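Local coordinates for Mll5499 protein (Mesorhizobium loti, PDB 3BDE) that is of unknown function but forms a homodimer of the stress-responsive, dimeric alpha/beta-barrel (Dabb) family, each subunit having a ferredoxin-like fold, at residues 76-80 / 81-85; 93-96 / 97-100. All blocks are in the same frame, centred on the assembly; numbering follows the deposited sequence.

Contact 1 (76-80 / 81-85). With EDO (1,2-ethanediol), chain E.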
loop_
_atom_site.group_PDB
_atom_site.type_symbol
_atom_site.label_atom_id
_atom_site.label_comp_id
_atom_site.label_asym_id
_atom_site.label_seq_id
_atom_site.Cartn_x
_atom_site.Cartn_y
_atom_site.Cartn_z
HETATM N N MSE A 76 -5.162 5.666 -4.416
HETATM C CA MSE A 76 -5.334 6.740 -5.420
HETATM C C MSE A 76 -4.056 7.570 -5.440
HETATM O O MSE A 76 -3.277 7.564 -4.482
HETATM C CB MSE A 76 -6.564 7.604 -5.085
HETATM C CG MSE A 76 -6.406 8.462 -3.836
HETATM SE SE MSE A 76 -8.086 8.890 -2.998
HETATM C CE MSE A 76 -8.477 7.189 -2.103
ATOM N N GLU A 77 -3.923 8.391 -6.471
ATOM C CA GLU A 77 -2.750 9.248 -6.642
ATOM C C GLU A 77 -3.158 10.699 -6.869
ATOM O O GLU A 77 -4.184 10.977 -7.510
ATOM C CB GLU A 77 -1.914 8.751 -7.801
ATOM C CG GLU A 77 -1.313 7.352 -7.490
ATOM C CD GLU A 77 -0.438 6.806 -8.591
ATOM O OE1 GLU A 77 -0.162 7.493 -9.587
ATOM O OE2 GLU A 77 -0.019 5.656 -8.458
ATOM N N PHE A 78 -2.342 11.584 -6.313
ATOM C CA PHE A 78 -2.500 13.042 -6.425
ATOM C C PHE A 78 -1.220 13.588 -7.044
ATOM O O PHE A 78 -0.122 13.060 -6.805
ATOM C CB PHE A 78 -2.750 13.686 -5.046
ATOM C CG PHE A 78 -4.003 13.216 -4.406
ATOM C CD1 PHE A 78 -5.229 13.707 -4.836
ATOM C CD2 PHE A 78 -3.973 12.248 -3.396
ATOM C CE1 PHE A 78 -6.390 13.291 -4.284
ATOM C CE2 PHE A 78 -5.147 11.796 -2.852
ATOM C CZ PHE A 78 -6.359 12.322 -3.292
ATOM N N ALA A 79 -1.370 14.621 -7.883
ATOM C CA ALA A 79 -0.239 15.276 -8.529
ATOM C C ALA A 79 0.748 15.854 -7.506
ATOM O O ALA A 79 1.958 15.814 -7.727
ATOM C CB ALA A 79 -0.715 16.394 -9.470
ATOM N N ASP A 80 0.226 16.371 -6.389
ATOM C CA ASP A 80 1.047 16.984 -5.337
ATOM C C ASP A 80 0.293 17.103 -4.020
ATOM O O ASP A 80 -0.873 16.743 -3.956
ATOM C CB ASP A 80 1.588 18.353 -5.796
ATOM C CG ASP A 80 0.507 19.315 -6.238
ATOM O OD1 ASP A 80 -0.675 19.097 -5.969
ATOM O OD2 ASP A 80 0.855 20.341 -6.848
ATOM N N GLN A 81 0.962 17.583 -2.971
ATOM C CA GLN A 81 0.292 17.723 -1.676
ATOM C C GLN A 81 -0.915 18.669 -1.744
ATOM O O GLN A 81 -1.902 18.420 -1.060
ATOM C CB GLN A 81 1.296 18.180 -0.592
ATOM C CG GLN A 81 0.697 18.358 0.798
ATOM C CD GLN A 81 0.149 17.079 1.386
ATOM O OE1 GLN A 81 0.901 16.132 1.615
ATOM N NE2 GLN A 81 -1.154 17.057 1.681
ATOM N N ALA A 82 -0.837 19.757 -2.550
ATOM C CA ALA A 82 -1.971 20.700 -2.708
ATOM C C ALA A 82 -3.231 19.950 -3.152
ATOM O O ALA A 82 -4.264 20.113 -2.549
ATOM C CB ALA A 82 -1.662 21.809 -3.687
ATOM N N ALA A 83 -3.117 19.094 -4.180
ATOM C CA ALA A 83 -4.251 18.295 -4.663
ATOM C C ALA A 83 -4.779 17.355 -3.591
ATOM O O ALA A 83 -5.988 17.138 -3.491
ATOM C CB ALA A 83 -3.894 17.511 -5.925
ATOM N N TYR A 84 -3.870 16.789 -2.794
ATOM C CA TYR A 84 -4.234 15.857 -1.715
ATOM C C TYR A 84 -5.058 16.604 -0.655
ATOM O O TYR A 84 -6.136 16.174 -0.265
ATOM C CB TYR A 84 -2.956 15.177 -1.186
ATOM C CG TYR A 84 -3.088 14.139 -0.089
ATOM C CD1 TYR A 84 -4.293 13.425 0.122
ATOM C CD2 TYR A 84 -1.980 13.797 0.690
ATOM C CE1 TYR A 84 -4.411 12.462 1.118
ATOM C CE2 TYR A 84 -2.093 12.803 1.729
ATOM C CZ TYR A 84 -3.317 12.139 1.905
ATOM O OH TYR A 84 -3.496 11.185 2.869
ATOM N N THR A 85 -4.558 17.748 -0.213
ATOM C CA THR A 85 -5.257 18.575 0.767
ATOM C C THR A 85 -6.642 19.036 0.257
ATOM O O THR A 85 -7.593 19.045 1.018
ATOM C CB THR A 85 -4.352 19.748 1.194
ATOM O OG1 THR A 85 -3.214 19.203 1.882
ATOM C CG2 THR A 85 -5.083 20.727 2.102
HETATM C C1 EDO E . -4.627 16.425 3.944
HETATM O O1 EDO E . -3.913 17.663 3.970
HETATM C C2 EDO E . -3.752 15.358 3.316
HETATM O O2 EDO E . -2.488 15.301 4.014
#
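Phe78 carries CG opposite its carbonyl carbon (chi1 -62°) and Tyr84 holds CG trans to its own N (chi1 -178°), which, across the strand-to-helix turn, brings their rings near parallel but slid apart, with centroids 5.2 Å from each other and little overlap. The two rings come closest at Phe78 CE2 and Tyr84 CD1, 3.5 Å apart. Over one face of the Phe78 ring, offset toward its rim, stands Tyr84 CA, a CH-pi contact 3.9 Å from the centroid, and the CB atoms of Phe78 and Ala83 touch alongside. Between strand 72-78 and helix 81-88, Asp80 is the N-cap. Its carboxylate OD1 takes the amide of Ala83 in a nearly straight bond (Ala83 N to Asp80 OD1, 3.0 Å), while its carbonyl O accepts Tyr84 N at 3.2 Å. From the residue after the cap, Gln81 NE2 donates to Thr85 OG1, one turn on, at 3.0 Å. A 1,2-ethanediol, held by Thr85 OG1 and, weakly, by Gln81 NE2, places its C2 over the centre of the Tyr84 ring. The phenol end of Tyr84 reaches beyond the turn to Asp112 on strand 105-115. Asp80 thus caps the helix with its carboxylate, whose negative charge probably also suits the positive end of the helix dipole, while the aromatic pair packs the new helix against the strand just left.

Contact 2 (93-96 / 97-100). With EDO (1,2-ethanediol), chain H; EDO (1,2-ethanediol), chain D.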
loop_
_atom_site.group_PDB
_atom_site.type_symbol
_atom_site.label_atom_id
_atom_site.label_comp_id
_atom_site.label_asym_id
_atom_site.label_seq_id
_atom_site.Cartn_x
_atom_site.Cartn_y
_atom_site.Cartn_z
ATOM N N HIS A 93 -15.864 14.716 0.242
ATOM C CA HIS A 93 -14.985 13.855 1.041
ATOM C C HIS A 93 -15.308 14.020 2.531
ATOM O O HIS A 93 -15.415 13.057 3.254
ATOM C CB HIS A 93 -13.518 14.153 0.782
ATOM C CG HIS A 93 -12.595 13.287 1.574
ATOM N ND1 HIS A 93 -11.856 13.764 2.638
ATOM C CD2 HIS A 93 -12.381 11.950 1.532
ATOM C CE1 HIS A 93 -11.185 12.764 3.180
ATOM N NE2 HIS A 93 -11.474 11.653 2.517
ATOM N N VAL A 94 -15.460 15.273 2.964
ATOM C CA VAL A 94 -15.878 15.567 4.349
ATOM C C VAL A 94 -17.191 14.841 4.747
ATOM O O VAL A 94 -17.270 14.233 5.815
ATOM C CB VAL A 94 -15.992 17.104 4.574
ATOM C CG1 VAL A 94 -16.503 17.430 5.953
ATOM C CG2 VAL A 94 -14.614 17.734 4.372
ATOM N N ALA A 95 -18.183 14.885 3.864
ATOM C CA ALA A 95 -19.484 14.242 4.072
ATOM C C ALA A 95 -19.320 12.726 4.099
ATOM O O ALA A 95 -19.853 12.052 4.990
ATOM C CB ALA A 95 -20.477 14.669 2.982
ATOM N N PHE A 96 -18.544 12.187 3.142
ATOM C CA PHE A 96 -18.286 10.749 3.122
ATOM C C PHE A 96 -17.646 10.234 4.416
ATOM O O PHE A 96 -18.043 9.172 4.921
ATOM C CB PHE A 96 -17.382 10.359 1.945
ATOM C CG PHE A 96 -17.054 8.911 1.916
ATOM C CD1 PHE A 96 -18.003 7.968 1.505
ATOM C CD2 PHE A 96 -15.784 8.464 2.344
ATOM C CE1 PHE A 96 -17.684 6.597 1.517
ATOM C CE2 PHE A 96 -15.479 7.114 2.358
ATOM C CZ PHE A 96 -16.420 6.181 1.941
ATOM N N VAL A 97 -16.653 10.961 4.926
ATOM C CA VAL A 97 -15.956 10.558 6.145
ATOM C C VAL A 97 -16.901 10.601 7.364
ATOM O O VAL A 97 -16.957 9.664 8.158
ATOM C CB VAL A 97 -14.667 11.361 6.397
ATOM C CG1 VAL A 97 -14.040 10.952 7.728
ATOM C CG2 VAL A 97 -13.641 11.082 5.288
ATOM N N ARG A 98 -17.665 11.678 7.470
ATOM C CA ARG A 98 -18.607 11.828 8.563
ATOM C C ARG A 98 -19.738 10.819 8.543
ATOM O O ARG A 98 -20.043 10.231 9.569
ATOM C CB ARG A 98 -19.224 13.216 8.523
ATOM C CG ARG A 98 -20.196 13.559 9.670
ATOM C CD ARG A 98 -20.742 14.950 9.412
ATOM N NE ARG A 98 -21.583 14.924 8.208
ATOM C CZ ARG A 98 -21.653 15.872 7.266
ATOM N NH1 ARG A 98 -20.950 17.009 7.332
ATOM N NH2 ARG A 98 -22.451 15.658 6.210
ATOM N N ASP A 99 -20.350 10.647 7.380
ATOM C CA ASP A 99 -21.575 9.871 7.217
ATOM C C ASP A 99 -21.432 8.400 6.882
ATOM O O ASP A 99 -22.363 7.625 7.161
ATOM C CB ASP A 99 -22.457 10.538 6.164
ATOM C CG ASP A 99 -22.866 11.963 6.545
ATOM O OD1 ASP A 99 -22.844 12.315 7.731
ATOM O OD2 ASP A 99 -23.260 12.719 5.649
ATOM N N ARG A 100 -20.293 8.019 6.293
ATOM C CA ARG A 100 -20.044 6.630 5.905
ATOM C C ARG A 100 -18.828 6.015 6.551
ATOM O O ARG A 100 -18.934 4.932 7.130
ATOM C CB ARG A 100 -19.910 6.531 4.394
ATOM C CG ARG A 100 -21.073 7.132 3.601
ATOM C CD ARG A 100 -22.412 6.462 3.849
ATOM N NE ARG A 100 -22.489 5.097 3.306
ATOM C CZ ARG A 100 -22.829 4.781 2.058
ATOM N NH1 ARG A 100 -23.029 5.702 1.143
ATOM N NH2 ARG A 100 -22.906 3.508 1.725
HETATM C C1 EDO H . -25.971 9.815 8.623
HETATM O O1 EDO H . -24.696 10.461 8.624
HETATM C C2 EDO H . -26.100 8.940 7.409
HETATM O O2 EDO H . -24.990 8.033 7.315
HETATM C C1 EDO D . -11.363 7.935 2.306
HETATM O O1 EDO D . -11.383 8.915 3.348
HETATM C C2 EDO D . -9.942 7.702 1.834
HETATM O O2 EDO D . -9.440 8.954 1.364
#
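Helix 91-104, the longer of the two helices that follow strand 72-78 in this ferredoxin-like fold, brings His93 and Val97 together one turn apart. The CG2 methyl of Val97 sits over one face of the imidazole, displaced toward the rim, in a CH-pi contact 3.8 Å from the ring centroid. At the ring edge NE2 of His93 shares a hydrogen bond with a 1,2-ethanediol O1 (2.9 Å), and ND1 bonds to the carbonyl of Asn88, so both imidazole nitrogens are engaged. Further along, Phe96 CE1 lies 3.6 Å from Arg100 CB, the two side chains crossing at about a right angle. Arg100 N bonds to Phe96 O at 2.9 Å, where the helix enters a wider pi-type turn at 97-100. On another side of the helix Arg98, bent at chi3 (67°), lays its guanidinium over Ala95 CA and grips the carboxylate of Asp99 side-on: NE meets OD1 at 2.9 Å and NH2 meets OD2 at 3.1 Å. Phe96 packs on Ala45 and Leu49 of helix 36-50, which His93 also touches through Leu49; Arg100 completes this junction with salt bridges to Asp44 of that helix and to Glu104 within its own.

In the fold
Contacts 1 and 2 follow each other along the chain, on the successive helices 81-88 and 91-104; their centres lie about 18 Å apart and their nearest atoms about 7 Å, without touching. Both are surface contacts with a single buried aromatic residue apiece, Phe78 and Phe96. Segments 76-80 and 81-85 mark a strand-to-helix junction, where a cap starts the helix and the aromatic pair faces strand 21-29, whereas 93-96 and 97-100 lie within one helix that packs on helix 36-50, and there salt bridges supplement the apolar packing. Tyr87 connects the two regions, its ring meeting those of Phe78 and His93.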